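Local coordinates for aminotransferase, class V family protein (Trichomonas vaginalis, PDB 5F8V) that probably catalyses the pyridoxal-phosphate-dependent exchange of an amino group between O-phospho-L-serine and 2-oxoglutarate, a step of serine biosynthesis, at residues A[29-34]-A[250-255]; A[96-101]-A[107-112]; A[280-285]-A[298-303]. All coordinates share one frame; numbering follows the deposited sequence.

Overall arrangement
From the N terminus, the chain passes helix 18-26 and enters the loop that holds residues 29-34. This loop packs on helix 248-263 much later in the chain, so interaction 1 closes a loop of 215 intervening residues. Interaction 2 falls within that span. It closes a short strand-to-helix connection, from strand 95-98 of the seven-stranded mixed sheet to helix 103-115. The centres of these two contacts are about 37 Å apart, on opposite sides of the chain's centre, and both touch the second subunit. Interaction 3 follows in series. It joins helix 267-286, the next helix after 248-263, to the loop before strand 304-307. None of the three contacts touches another.

Interaction 1: residues A[29-34]-A[250-255]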
loop_
_atom_site.group_PDB
_atom_site.type_symbol
_atom_site.label_atom_id
_atom_site.label_comp_id
_atom_site.label_asym_id
_atom_site.label_seq_id
_atom_site.Cartn_x
_atom_site.Cartn_y
_atom_site.Cartn_z
ATOM N N THR A 29 -3.450 -10.243 -18.936
ATOM C CA THR A 29 -2.199 -10.840 -19.429
ATOM C C THR A 29 -1.459 -9.952 -20.431
ATOM O O THR A 29 -0.264 -10.155 -20.677
ATOM C CB THR A 29 -2.440 -12.225 -20.069
ATOM O OG1 THR A 29 -3.088 -12.075 -21.334
ATOM C CG2 THR A 29 -3.294 -13.095 -19.167
ATOM N N ASN A 30 -2.160 -8.981 -21.013
ATOM C CA ASN A 30 -1.560 -8.081 -21.982
ATOM C C ASN A 30 -2.220 -6.712 -21.950
ATOM O O ASN A 30 -3.311 -6.520 -22.504
ATOM C CB ASN A 30 -1.629 -8.690 -23.387
ATOM C CG ASN A 30 -0.619 -8.070 -24.336
ATOM O OD1 ASN A 30 -0.360 -6.862 -24.285
ATOM N ND2 ASN A 30 -0.026 -8.893 -25.197
ATOM N N TRP A 31 -1.536 -5.764 -21.311
ATOM C CA TRP A 31 -2.046 -4.413 -21.102
ATOM C C TRP A 31 -1.587 -3.482 -22.225
ATOM O O TRP A 31 -0.387 -3.349 -22.472
ATOM C CB TRP A 31 -1.579 -3.891 -19.745
ATOM C CG TRP A 31 -1.971 -2.489 -19.469
ATOM C CD1 TRP A 31 -3.229 -1.969 -19.485
ATOM C CD2 TRP A 31 -1.093 -1.416 -19.125
ATOM N NE1 TRP A 31 -3.190 -0.633 -19.180
ATOM C CE2 TRP A 31 -1.890 -0.267 -18.950
ATOM C CE3 TRP A 31 0.294 -1.313 -18.947
ATOM C CZ2 TRP A 31 -1.345 0.977 -18.602
ATOM C CZ3 TRP A 31 0.836 -0.075 -18.602
ATOM C CH2 TRP A 31 0.019 1.049 -18.433
ATOM N N ARG A 32 -2.562 -2.839 -22.870
ATOM C CA ARG A 32 -2.393 -2.008 -24.076
ATOM C C ARG A 32 -1.384 -2.534 -25.107
ATOM O O ARG A 32 -0.566 -1.781 -25.637
ATOM C CB ARG A 32 -2.126 -0.538 -23.713
ATOM C CG ARG A 32 -0.773 -0.253 -23.065
ATOM C CD ARG A 32 -0.202 1.104 -23.475
ATOM N NE ARG A 32 -0.222 2.087 -22.390
ATOM C CZ ARG A 32 0.304 3.311 -22.462
ATOM N NH1 ARG A 32 0.900 3.752 -23.575
ATOM N NH2 ARG A 32 0.231 4.107 -21.402
ATOM N N ASN A 33 -1.466 -3.834 -25.378
ATOM C CA ASN A 33 -0.640 -4.494 -26.390
ATOM C C ASN A 33 0.880 -4.403 -26.102
ATOM O O ASN A 33 1.692 -4.405 -27.025
ATOM C CB ASN A 33 -1.003 -3.930 -27.788
ATOM C CG ASN A 33 -1.072 -5.001 -28.872
ATOM O OD1 ASN A 33 -1.278 -6.190 -28.600
ATOM N ND2 ASN A 33 -0.922 -4.572 -30.119
ATOM N N SER A 34 1.248 -4.338 -24.816
ATOM C CA SER A 34 2.651 -4.204 -24.391
ATOM C C SER A 34 3.389 -5.539 -24.339
ATOM O O SER A 34 4.621 -5.567 -24.343
ATOM C CB SER A 34 2.727 -3.560 -23.007
ATOM O OG SER A 34 2.234 -4.439 -22.003
ATOM N N ALA A 250 -3.121 -0.498 -8.090
ATOM C CA ALA A 250 -4.147 0.314 -7.444
ATOM C C ALA A 250 -4.423 1.606 -8.219
ATOM O O ALA A 250 -5.581 2.029 -8.344
ATOM C CB ALA A 250 -3.747 0.623 -6.010
ATOM N N ILE A 251 -3.363 2.219 -8.754
ATOM C CA ILE A 251 -3.482 3.480 -9.486
ATOM C C ILE A 251 -4.156 3.246 -10.831
ATOM O O ILE A 251 -5.084 3.968 -11.192
ATOM C CB ILE A 251 -2.101 4.165 -9.668
ATOM C CG1 ILE A 251 -1.550 4.605 -8.302
ATOM C CG2 ILE A 251 -2.198 5.379 -10.592
ATOM C CD1 ILE A 251 -0.040 4.687 -8.245
ATOM N N TYR A 252 -3.668 2.246 -11.561
ATOM C CA TYR A 252 -4.297 1.763 -12.801
ATOM C C TYR A 252 -5.792 1.476 -12.608
ATOM O O TYR A 252 -6.617 1.876 -13.429
ATOM C CB TYR A 252 -3.559 0.500 -13.312
ATOM C CG TYR A 252 -4.392 -0.499 -14.094
ATOM C CD1 TYR A 252 -4.525 -0.398 -15.474
ATOM C CD2 TYR A 252 -5.026 -1.565 -13.451
ATOM C CE1 TYR A 252 -5.270 -1.318 -16.188
ATOM C CE2 TYR A 252 -5.787 -2.483 -14.157
ATOM C CZ TYR A 252 -5.907 -2.357 -15.524
ATOM O OH TYR A 252 -6.657 -3.276 -16.219
ATOM N N PHE A 253 -6.130 0.770 -11.533
ATOM C CA PHE A 253 -7.519 0.406 -11.284
ATOM C C PHE A 253 -8.358 1.612 -10.859
ATOM O O PHE A 253 -9.501 1.752 -11.278
ATOM C CB PHE A 253 -7.644 -0.734 -10.274
ATOM C CG PHE A 253 -8.967 -1.436 -10.348
ATOM C CD1 PHE A 253 -9.980 -1.151 -9.439
ATOM C CD2 PHE A 253 -9.221 -2.342 -11.366
ATOM C CE1 PHE A 253 -11.206 -1.794 -9.524
ATOM C CE2 PHE A 253 -10.448 -2.976 -11.463
ATOM C CZ PHE A 253 -11.440 -2.701 -10.542
ATOM N N ALA A 254 -7.777 2.486 -10.049
ATOM C CA ALA A 254 -8.400 3.760 -9.730
ATOM C C ALA A 254 -8.756 4.535 -10.992
ATOM O O ALA A 254 -9.868 5.046 -11.113
ATOM C CB ALA A 254 -7.484 4.588 -8.842
ATOM N N ASN A 255 -7.815 4.583 -11.936
ATOM C CA ASN A 255 -8.004 5.276 -13.211
ATOM C C ASN A 255 -9.168 4.710 -14.021
ATOM O O ASN A 255 -9.916 5.462 -14.651
ATOM C CB ASN A 255 -6.708 5.255 -14.037
ATOM C CG ASN A 255 -6.734 6.214 -15.218
ATOM O OD1 ASN A 255 -7.463 7.206 -15.227
ATOM N ND2 ASN A 255 -5.911 5.931 -16.216
#
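Trp31 and Tyr252 meet in an offset edge-to-face (T-shaped) aromatic pair. It joins a type I' beta turn, Trp31 to Ser34, to helix 248-263 of this class-V aminotransferase fold. The edge of Tyr252 is directed at the face of the five-membered ring of Trp31. The ring centroids lie 5.3 Å apart and the planes stand at 85°. The nearest approach is Trp31 NE1 to Tyr252 CE1, 3.7 Å. Trp31 CG lies opposite the backbone N (chi1 176°), which carries the indole toward the helix. The backbones stay well apart, with the CA atoms of Trp31 and Tyr252 separated by 10.6 Å.

The tight part is this one buried ring pair. Helix 18-26 adds Ala24 against Tyr252, and the hydroxyl of Tyr252 is hydrogen-bonded to Glu27. The turn side is looser: Arg32 and Asn33 are exposed at its corner. Even so, Arg32 CG sits 4.1 Å above the plane of the Trp31 ring, over its centre, and Arg32 NH1 makes a salt bridge to Glu50. Two donors of Ser34 hold Trp31 O. Ser34 N bonds to Trp31 O at 3.0 Å, and Ser34 OG reaches a lone pair of the same Trp31 O, in the carbonyl plane, at 2.9 Å.

Interaction 2: residues A[96-101]-A[107-112]; sequences VDYLCT and KAFDEC
The ring of Tyr98 lies with one face against the backbone of Phe109. Phe109 CA stands 4.0 Å from the centroid of the Tyr98 ring and 27° off its normal, a CH-pi contact. The two side chains cross at a slant. Tyr98 CB packs 3.7 Å from Phe109 CD2, and Tyr98 CG lies in the plane of the Phe109 ring at its edge. Phe109 CG is anti to the backbone N (chi1 166°), which swings the ring to the flank of Tyr98 where it also meets Cys100. Cys100 SG approaches Phe109 CB to 3.6 Å and makes an oblique sulfur-aromatic contact with the ring. At the far end of Tyr98, Cys112 CB comes within 3.4 Å of Tyr98 OH. Cys112 SG gives a second oblique sulfur-aromatic contact, to the Tyr98 ring, and touches Val96 CG2.

The hydroxyl of Tyr98 is buried but well served. Tyr98 OH donates to a water at 2.7 Å, and that water donates to Ala108 O at 2.8 Å. Tyr98 OH is also hydrogen-bonded to the hydroxyl of Tyr150.

The contact opens a beta-alpha-beta unit formed by strand 95-98, helix 103-115 and strand 121-124. The strand and helix segments run nearly antiparallel, at 151°. Val122 of strand 121-124 touches Val96 and Phe109, while Pro86 of helix 78-89 packs on Tyr98 and Cys112.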
loop_
_atom_site.group_PDB
_atom_site.type_symbol
_atom_site.label_atom_id
_atom_site.label_comp_id
_atom_site.label_asym_id
_atom_site.label_seq_id
_atom_site.Cartn_x
_atom_site.Cartn_y
_atom_site.Cartn_z
ATOM N N VAL A 96 -3.104 22.387 17.221
ATOM C CA VAL A 96 -3.883 21.792 16.137
ATOM C C VAL A 96 -5.307 21.532 16.619
ATOM O O VAL A 96 -5.514 21.135 17.771
ATOM C CB VAL A 96 -3.272 20.474 15.610
ATOM C CG1 VAL A 96 -1.989 20.752 14.843
ATOM C CG2 VAL A 96 -3.049 19.460 16.737
ATOM N N ASP A 97 -6.277 21.761 15.731
ATOM C CA ASP A 97 -7.692 21.564 16.050
ATOM C C ASP A 97 -8.272 20.346 15.321
ATOM O O ASP A 97 -8.128 20.207 14.094
ATOM C CB ASP A 97 -8.492 22.834 15.732
ATOM C CG ASP A 97 -8.371 23.915 16.838
ATOM O OD1 ASP A 97 -8.069 23.580 18.003
ATOM O OD2 ASP A 97 -8.592 25.112 16.549
ATOM N N TYR A 98 -8.917 19.475 16.102
ATOM C CA TYR A 98 -9.613 18.281 15.613
ATOM C C TYR A 98 -11.079 18.355 16.026
ATOM O O TYR A 98 -11.378 18.482 17.210
ATOM C CB TYR A 98 -8.959 17.022 16.197
ATOM C CG TYR A 98 -7.665 16.653 15.503
ATOM C CD1 TYR A 98 -7.643 15.667 14.522
ATOM C CD2 TYR A 98 -6.467 17.308 15.803
ATOM C CE1 TYR A 98 -6.477 15.331 13.865
ATOM C CE2 TYR A 98 -5.284 16.978 15.143
ATOM C CZ TYR A 98 -5.298 15.987 14.176
ATOM O OH TYR A 98 -4.159 15.636 13.507
ATOM N N LEU A 99 -11.988 18.324 15.052
ATOM C CA LEU A 99 -13.419 18.189 15.339
ATOM C C LEU A 99 -13.757 16.709 15.205
ATOM O O LEU A 99 -13.643 16.139 14.116
ATOM C CB LEU A 99 -14.270 19.023 14.386
ATOM C CG LEU A 99 -15.795 18.847 14.515
ATOM C CD1 LEU A 99 -16.333 19.524 15.757
ATOM C CD2 LEU A 99 -16.517 19.354 13.275
ATOM N N CYS A 100 -14.175 16.102 16.309
ATOM C CA CYS A 100 -14.476 14.673 16.358
ATOM C C CYS A 100 -15.981 14.459 16.315
ATOM O O CYS A 100 -16.670 14.656 17.311
ATOM C CB CYS A 100 -13.867 14.055 17.617
ATOM S SG CYS A 100 -12.071 14.251 17.746
ATOM N N THR A 101 -16.494 14.086 15.144
ATOM C CA THR A 101 -17.921 13.841 14.959
ATOM C C THR A 101 -18.288 12.353 15.016
ATOM O O THR A 101 -19.463 12.008 15.010
ATOM C CB THR A 101 -18.403 14.408 13.617
ATOM O OG1 THR A 101 -17.624 13.844 12.555
ATOM C CG2 THR A 101 -18.275 15.939 13.607
ATOM N N LYS A 107 -10.330 8.764 15.911
ATOM C CA LYS A 107 -9.086 8.019 15.661
ATOM C C LYS A 107 -7.953 8.928 15.176
ATOM O O LYS A 107 -6.814 8.784 15.608
ATOM C CB LYS A 107 -9.283 6.876 14.650
ATOM C CG LYS A 107 -10.049 5.638 15.127
ATOM C CD LYS A 107 -9.679 5.144 16.521
ATOM C CE LYS A 107 -8.234 4.662 16.633
ATOM N NZ LYS A 107 -7.645 4.968 17.976
ATOM N N ALA A 108 -8.262 9.860 14.288
ATOM C CA ALA A 108 -7.238 10.790 13.776
ATOM C C ALA A 108 -6.713 11.694 14.897
ATOM O O ALA A 108 -5.502 11.894 15.045
ATOM C CB ALA A 108 -7.799 11.611 12.628
ATOM N N PHE A 109 -7.645 12.216 15.695
ATOM C CA PHE A 109 -7.318 12.988 16.885
ATOM C C PHE A 109 -6.413 12.201 17.830
ATOM O O PHE A 109 -5.394 12.733 18.284
ATOM C CB PHE A 109 -8.605 13.438 17.586
ATOM C CG PHE A 109 -8.412 13.959 18.987
ATOM C CD1 PHE A 109 -8.788 13.190 20.087
ATOM C CD2 PHE A 109 -7.892 15.234 19.209
ATOM C CE1 PHE A 109 -8.637 13.679 21.384
ATOM C CE2 PHE A 109 -7.730 15.725 20.504
ATOM C CZ PHE A 109 -8.105 14.946 21.593
ATOM N N ASP A 110 -6.765 10.941 18.101
ATOM C CA ASP A 110 -6.009 10.114 19.054
ATOM C C ASP A 110 -4.580 9.823 18.582
ATOM O O ASP A 110 -3.661 9.751 19.405
ATOM C CB ASP A 110 -6.728 8.786 19.331
ATOM C CG ASP A 110 -8.025 8.951 20.127
ATOM O OD1 ASP A 110 -8.203 9.954 20.849
ATOM O OD2 ASP A 110 -8.879 8.055 20.032
ATOM N N GLU A 111 -4.389 9.642 17.275
ATOM C CA GLU A 111 -3.048 9.403 16.741
ATOM C C GLU A 111 -2.153 10.639 16.890
ATOM O O GLU A 111 -0.994 10.516 17.294
ATOM C CB GLU A 111 -3.113 8.893 15.289
ATOM C CG GLU A 111 -1.784 8.772 14.538
ATOM C CD GLU A 111 -0.798 7.769 15.126
ATOM O OE1 GLU A 111 -1.033 7.187 16.206
ATOM O OE2 GLU A 111 0.249 7.555 14.489
ATOM N N CYS A 112 -2.692 11.818 16.590
ATOM C CA CYS A 112 -1.959 13.073 16.809
ATOM C C CYS A 112 -1.625 13.283 18.307
ATOM O O CYS A 112 -0.502 13.650 18.649
ATOM C CB CYS A 112 -2.740 14.264 16.264
ATOM S SG CYS A 112 -1.769 15.796 16.194
HETATM O O HOH W 1 -4.198 13.050 12.795
#

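Interaction 3: residues A[280-285]-A[298-303]; sequences KVYEAI and EWRSRM
Arg300 lays its side chain across one face of the Tyr282 ring. Arg300 CD is 3.7 Å from the centroid of that ring and only 15° off its normal, a CH-pi contact. The guanidinium continues over the rim nearer the helix, its plane just 7° from that of the ring. It presents a face to Tyr282 CD1, which lies 3.5 Å from the guanidinium plane. The chain of Arg300 is extended from CG to NE and runs along the ring from the hydroxyl end toward CB. The two side chains thus pass each other in opposite directions.

Tyr282 OH donates to Ser301 O at 2.7 Å. The acceptor lies at the ring edge, and the bond uses a lone pair of Ser301 O in the carbonyl plane. Face and edge of one tyrosine are therefore both engaged by consecutive residues.

A second shell holds these groups. Arg300 NH1 forms a salt bridge with Asp286, and Arg300 NE bonds to Asn293 OD1, which probably helps to fix the guanidinium flat over the ring. Met305 of strand 304-307 packs on Tyr282.

Ser301 OG accepts from Met303 N at 3.0 Å and is also hydrogen-bonded to Asn156. The Ser301 to Met303 bond defines an ST turn, placed in the loop that leads from helix 267-286 into strand 304-307.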
loop_
_atom_site.group_PDB
_atom_site.type_symbol
_atom_site.label_atom_id
_atom_site.label_comp_id
_atom_site.label_asym_id
_atom_site.label_seq_id
_atom_site.Cartn_x
_atom_site.Cartn_y
_atom_site.Cartn_z
ATOM N N LYS A 280 -34.381 6.701 -0.898
ATOM C CA LYS A 280 -35.088 5.410 -0.839
ATOM C C LYS A 280 -34.768 4.622 0.447
ATOM O O LYS A 280 -35.678 4.125 1.102
ATOM C CB LYS A 280 -34.763 4.550 -2.068
ATOM C CG LYS A 280 -35.349 5.065 -3.382
ATOM C CD LYS A 280 -35.083 4.075 -4.513
ATOM C CE LYS A 280 -35.946 4.362 -5.740
ATOM N NZ LYS A 280 -35.611 3.463 -6.882
ATOM N N VAL A 281 -33.490 4.540 0.818
ATOM C CA VAL A 281 -33.095 3.770 2.003
ATOM C C VAL A 281 -33.661 4.438 3.263
ATOM O O VAL A 281 -34.203 3.749 4.123
ATOM C CB VAL A 281 -31.565 3.578 2.133
ATOM C CG1 VAL A 281 -31.211 2.847 3.418
ATOM C CG2 VAL A 281 -30.989 2.825 0.939
ATOM N N TYR A 282 -33.552 5.769 3.357
ATOM C CA TYR A 282 -34.056 6.498 4.532
ATOM C C TYR A 282 -35.573 6.469 4.649
ATOM O O TYR A 282 -36.095 6.368 5.755
ATOM C CB TYR A 282 -33.548 7.957 4.574
ATOM C CG TYR A 282 -32.098 8.067 4.988
ATOM C CD1 TYR A 282 -31.675 7.583 6.220
ATOM C CD2 TYR A 282 -31.135 8.654 4.146
ATOM C CE1 TYR A 282 -30.357 7.671 6.614
ATOM C CE2 TYR A 282 -29.801 8.752 4.540
ATOM C CZ TYR A 282 -29.417 8.257 5.784
ATOM O OH TYR A 282 -28.104 8.314 6.224
ATOM N N GLU A 283 -36.275 6.570 3.526
ATOM C CA GLU A 283 -37.730 6.419 3.525
ATOM C C GLU A 283 -38.152 4.984 3.921
ATOM O O GLU A 283 -39.167 4.819 4.577
ATOM C CB GLU A 283 -38.354 6.873 2.188
ATOM C CG GLU A 283 -39.851 6.599 1.992
ATOM C CD GLU A 283 -40.774 7.284 3.010
ATOM O OE1 GLU A 283 -40.368 7.544 4.164
ATOM O OE2 GLU A 283 -41.945 7.554 2.657
ATOM N N ALA A 284 -37.363 3.970 3.555
ATOM C CA ALA A 284 -37.606 2.599 4.026
ATOM C C ALA A 284 -37.365 2.459 5.545
ATOM O O ALA A 284 -38.093 1.727 6.223
ATOM C CB ALA A 284 -36.764 1.598 3.251
ATOM N N ILE A 285 -36.361 3.164 6.074
ATOM C CA ILE A 285 -36.144 3.208 7.519
ATOM C C ILE A 285 -37.320 3.932 8.194
ATOM O O ILE A 285 -38.061 3.323 8.964
ATOM C CB ILE A 285 -34.806 3.888 7.897
ATOM C CG1 ILE A 285 -33.613 3.059 7.401
ATOM C CG2 ILE A 285 -34.715 4.112 9.407
ATOM C CD1 ILE A 285 -32.319 3.840 7.289
ATOM N N GLU A 298 -30.460 16.995 8.119
ATOM C CA GLU A 298 -29.375 17.859 7.643
ATOM C C GLU A 298 -27.963 17.244 7.773
ATOM O O GLU A 298 -27.040 17.688 7.092
ATOM C CB GLU A 298 -29.442 19.242 8.315
ATOM C CG GLU A 298 -29.100 19.281 9.806
ATOM C CD GLU A 298 -30.307 19.244 10.738
ATOM O OE1 GLU A 298 -30.170 19.804 11.850
ATOM O OE2 GLU A 298 -31.370 18.662 10.375
ATOM N N TRP A 299 -27.801 16.238 8.640
ATOM C CA TRP A 299 -26.521 15.523 8.814
ATOM C C TRP A 299 -26.501 14.063 8.297
ATOM O O TRP A 299 -25.491 13.369 8.456
ATOM C CB TRP A 299 -26.143 15.530 10.293
ATOM C CG TRP A 299 -26.026 16.900 10.878
ATOM C CD1 TRP A 299 -26.812 17.446 11.854
ATOM C CD2 TRP A 299 -25.065 17.900 10.528
ATOM N NE1 TRP A 299 -26.399 18.725 12.133
ATOM C CE2 TRP A 299 -25.326 19.030 11.336
ATOM C CE3 TRP A 299 -24.004 17.951 9.613
ATOM C CZ2 TRP A 299 -24.568 20.210 11.249
ATOM C CZ3 TRP A 299 -23.240 19.126 9.531
ATOM C CH2 TRP A 299 -23.534 20.241 10.345
ATOM N N ARG A 300 -27.579 13.603 7.663
ATOM C CA ARG A 300 -27.650 12.213 7.204
ATOM C C ARG A 300 -26.728 11.945 6.013
ATOM O O ARG A 300 -26.784 12.643 5.005
ATOM C CB ARG A 300 -29.081 11.805 6.861
ATOM C CG ARG A 300 -29.883 11.381 8.076
ATOM C CD ARG A 300 -31.307 10.993 7.713
ATOM N NE ARG A 300 -31.941 10.204 8.777
ATOM C CZ ARG A 300 -33.201 9.778 8.756
ATOM N NH1 ARG A 300 -34.005 10.065 7.736
ATOM N NH2 ARG A 300 -33.669 9.057 9.772
ATOM N N SER A 301 -25.885 10.925 6.160
ATOM C CA SER A 301 -24.972 10.502 5.114
ATOM C C SER A 301 -25.714 9.922 3.916
ATOM O O SER A 301 -26.707 9.199 4.076
ATOM C CB SER A 301 -23.993 9.470 5.669
ATOM O OG SER A 301 -23.128 8.951 4.679
ATOM N N ARG A 302 -25.227 10.261 2.719
ATOM C CA ARG A 302 -25.689 9.627 1.492
ATOM C C ARG A 302 -25.011 8.275 1.290
ATOM O O ARG A 302 -25.507 7.466 0.524
ATOM C CB ARG A 302 -25.394 10.496 0.261
ATOM C CG ARG A 302 -26.042 11.878 0.258
ATOM C CD ARG A 302 -25.325 12.855 -0.677
ATOM N NE ARG A 302 -23.894 12.882 -0.372
ATOM C CZ ARG A 302 -22.903 12.522 -1.190
ATOM N NH1 ARG A 302 -23.125 12.186 -2.460
ATOM N NH2 ARG A 302 -21.648 12.539 -0.730
ATOM N N MET A 303 -23.867 8.057 1.941
ATOM C CA MET A 303 -22.988 6.916 1.680
ATOM C C MET A 303 -23.173 5.764 2.667
ATOM O O MET A 303 -23.034 4.606 2.289
ATOM C CB MET A 303 -21.523 7.363 1.735
ATOM C CG MET A 303 -21.109 8.439 0.732
ATOM S SD MET A 303 -20.981 7.832 -0.973
ATOM C CE MET A 303 -22.605 8.278 -1.570
#